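PDB 4LJS: periplasmic binding protein from Veillonella parvula, which probably captures a metal chelate such as an iron siderophore or a corrinoid outside the cytoplasmic membrane and delivers it to an ABC transporter. Local coordinates for residues A[199-204]-A[208-213]. Numbering follows the deposited sequence.
Sequences FIEVQG and RLYGHK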
loop_
_atom_site.group_PDB
_atom_site.type_symbol
_atom_site.label_atom_id
_atom_site.label_comp_id
_atom_site.label_asym_id
_atom_site.label_seq_id
_atom_site.Cartn_x
_atom_site.Cartn_y
_atom_site.Cartn_z
ATOM N N PHE A 199 16.656 3.279 -0.615
ATOM C CA PHE A 199 15.605 2.278 -0.763
ATOM C C PHE A 199 15.861 1.452 -2.013
ATOM O O PHE A 199 15.889 1.985 -3.126
ATOM C CB PHE A 199 14.233 2.935 -0.877
ATOM C CG PHE A 199 13.855 3.767 0.313
ATOM C CD1 PHE A 199 14.307 5.073 0.438
ATOM C CD2 PHE A 199 13.031 3.252 1.298
ATOM C CE1 PHE A 199 13.949 5.845 1.530
ATOM C CE2 PHE A 199 12.669 4.016 2.393
ATOM C CZ PHE A 199 13.134 5.315 2.512
ATOM N N ILE A 200 16.054 0.153 -1.827
ATOM C CA ILE A 200 16.285 -0.743 -2.951
ATOM C C ILE A 200 15.555 -2.065 -2.779
ATOM O O ILE A 200 15.306 -2.505 -1.655
ATOM C CB ILE A 200 17.786 -1.042 -3.159
ATOM C CG1 ILE A 200 18.441 -1.438 -1.833
ATOM C CG2 ILE A 200 18.490 0.161 -3.762
ATOM C CD1 ILE A 200 19.779 -2.118 -1.991
ATOM N N GLU A 201 15.203 -2.683 -3.904
ATOM C CA GLU A 201 14.694 -4.049 -3.912
ATOM C C GLU A 201 15.715 -4.918 -4.616
ATOM O O GLU A 201 16.251 -4.536 -5.657
ATOM C CB GLU A 201 13.338 -4.156 -4.626
ATOM C CG GLU A 201 12.841 -5.601 -4.768
ATOM C CD GLU A 201 11.487 -5.733 -5.460
ATOM O OE1 GLU A 201 11.006 -4.739 -6.051
ATOM O OE2 GLU A 201 10.906 -6.844 -5.408
ATOM N N VAL A 202 15.995 -6.083 -4.044
ATOM C CA VAL A 202 16.962 -6.992 -4.638
ATOM C C VAL A 202 16.289 -7.940 -5.619
ATOM O O VAL A 202 15.350 -8.651 -5.265
ATOM C CB VAL A 202 17.710 -7.801 -3.570
ATOM C CG1 VAL A 202 18.531 -8.905 -4.224
ATOM C CG2 VAL A 202 18.592 -6.879 -2.747
ATOM N N GLN A 203 16.772 -7.926 -6.858
ATOM C CA GLN A 203 16.270 -8.808 -7.899
ATOM C C GLN A 203 17.444 -9.503 -8.558
ATOM O O GLN A 203 18.125 -8.923 -9.405
ATOM C CB GLN A 203 15.473 -8.019 -8.933
ATOM C CG GLN A 203 14.083 -7.643 -8.462
ATOM C CD GLN A 203 13.172 -8.852 -8.352
ATOM O OE1 GLN A 203 13.172 -9.727 -9.221
ATOM N NE2 GLN A 203 12.397 -8.912 -7.279
ATOM N N GLY A 204 17.677 -10.748 -8.159
ATOM C CA GLY A 204 18.852 -11.472 -8.600
ATOM C C GLY A 204 20.089 -10.826 -8.010
ATOM O O GLY A 204 20.209 -10.682 -6.791
ATOM N N ARG A 208 17.365 -2.903 -7.596
ATOM C CA ARG A 208 16.289 -2.099 -8.150
ATOM C C ARG A 208 16.121 -0.860 -7.269
ATOM O O ARG A 208 15.926 -0.981 -6.065
ATOM C CB ARG A 208 15.010 -2.939 -8.181
ATOM C CG ARG A 208 13.773 -2.261 -8.740
ATOM C CD ARG A 208 12.601 -3.245 -8.762
ATOM N NE ARG A 208 12.717 -4.235 -9.838
ATOM C CZ ARG A 208 11.897 -5.277 -9.994
ATOM N NH1 ARG A 208 10.912 -5.484 -9.133
ATOM N NH2 ARG A 208 12.062 -6.119 -11.008
ATOM N N LEU A 209 16.219 0.323 -7.867
ATOM C CA LEU A 209 16.199 1.575 -7.108
ATOM C C LEU A 209 14.803 2.186 -6.958
ATOM O O LEU A 209 14.040 2.250 -7.914
ATOM C CB LEU A 209 17.132 2.600 -7.760
ATOM C CG LEU A 209 17.046 4.036 -7.234
ATOM C CD1 LEU A 209 17.535 4.139 -5.795
ATOM C CD2 LEU A 209 17.821 4.980 -8.131
ATOM N N TYR A 210 14.483 2.637 -5.749
ATOM C CA TYR A 210 13.250 3.383 -5.500
ATOM C C TYR A 210 13.591 4.810 -5.102
ATOM O O TYR A 210 14.046 5.056 -3.988
ATOM C CB TYR A 210 12.428 2.729 -4.389
ATOM C CG TYR A 210 11.748 1.435 -4.779
ATOM C CD1 TYR A 210 12.487 0.332 -5.190
ATOM C CD2 TYR A 210 10.369 1.313 -4.721
ATOM C CE1 TYR A 210 11.868 -0.859 -5.541
ATOM C CE2 TYR A 210 9.740 0.128 -5.066
ATOM C CZ TYR A 210 10.494 -0.956 -5.473
ATOM O OH TYR A 210 9.871 -2.134 -5.817
ATOM N N GLY A 211 13.367 5.749 -6.016
ATOM C CA GLY A 211 13.770 7.127 -5.807
ATOM C C GLY A 211 12.650 8.080 -5.438
ATOM O O GLY A 211 11.611 7.685 -4.907
ATOM N N HIS A 212 12.868 9.353 -5.743
ATOM C CA HIS A 212 11.990 10.422 -5.286
ATOM C C HIS A 212 10.565 10.344 -5.815
ATOM O O HIS A 212 9.639 10.820 -5.160
ATOM C CB HIS A 212 12.609 11.784 -5.608
ATOM C CG HIS A 212 13.815 12.100 -4.779
ATOM N ND1 HIS A 212 15.086 12.166 -5.307
ATOM C CD2 HIS A 212 13.944 12.351 -3.454
ATOM C CE1 HIS A 212 15.946 12.452 -4.344
ATOM N NE2 HIS A 212 15.278 12.569 -3.211
ATOM N N LYS A 213 10.388 9.756 -6.996
ATOM C CA LYS A 213 9.057 9.641 -7.574
ATOM C C LYS A 213 8.278 8.412 -7.091
ATOM O O LYS A 213 7.151 8.185 -7.527
ATOM C CB LYS A 213 9.120 9.680 -9.103
ATOM C CG LYS A 213 9.638 11.004 -9.649
ATOM C CD LYS A 213 9.643 11.034 -11.165
ATOM C CE LYS A 213 8.238 11.176 -11.736
ATOM N NZ LYS A 213 8.272 11.297 -13.223
HETATM O O HOH W 1 16.504 5.567 -2.343
#
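E201 and R208 face each other as an antiparallel hydrogen-bonded pair of a beta hairpin, E201 N giving to R208 O and R208 N to E201 O, both at 2.8 Å. Past the non-hydrogen-bonded pair I200 and L209, Y210 N gives a further backbone bond to F199 O at 3.0 Å, and a water joins F199 N to Y210 O. I200 CA also makes a CA-H...O contact with R208 O.

The polar side chains gather around the E201 carboxylate. With CG anti to the backbone N (chi1 175°) and the chain extended beyond it, E201 runs alongside R208, and its OE1 takes two donors from opposite faces of the carboxylate plane: R208 NH1 at 3.2 Å, in a salt bridge from well above that plane, and Y210 OH at 2.9 Å on the anti side. Q203 NE2 binds the other oxygen, E201 OE2, at 3.2 Å, so three side chains restrain the carboxylate's rotation. Replacing the glutamate by an alanine is likely to leave the R208 guanidinium without this counter-charge and the Y210 hydroxyl without this acceptor.

Packing supplements these bonds. The Q203 amide stacks on the R208 guanidinium, their planes 8° apart, with Q203 CG sitting over the centre of the guanidinium, while E201 CB approaches Y210 CE1 and F199 CB meets Y210 CB.

Within the mixed sheet of one lobe, strand 206-209 is the antiparallel partner of strand 196-203, which also pairs in parallel with strand 247-252, where the F199 ring stacks on F249 and I200 packs against I248 and L250, and V202 rests on helix 260-268.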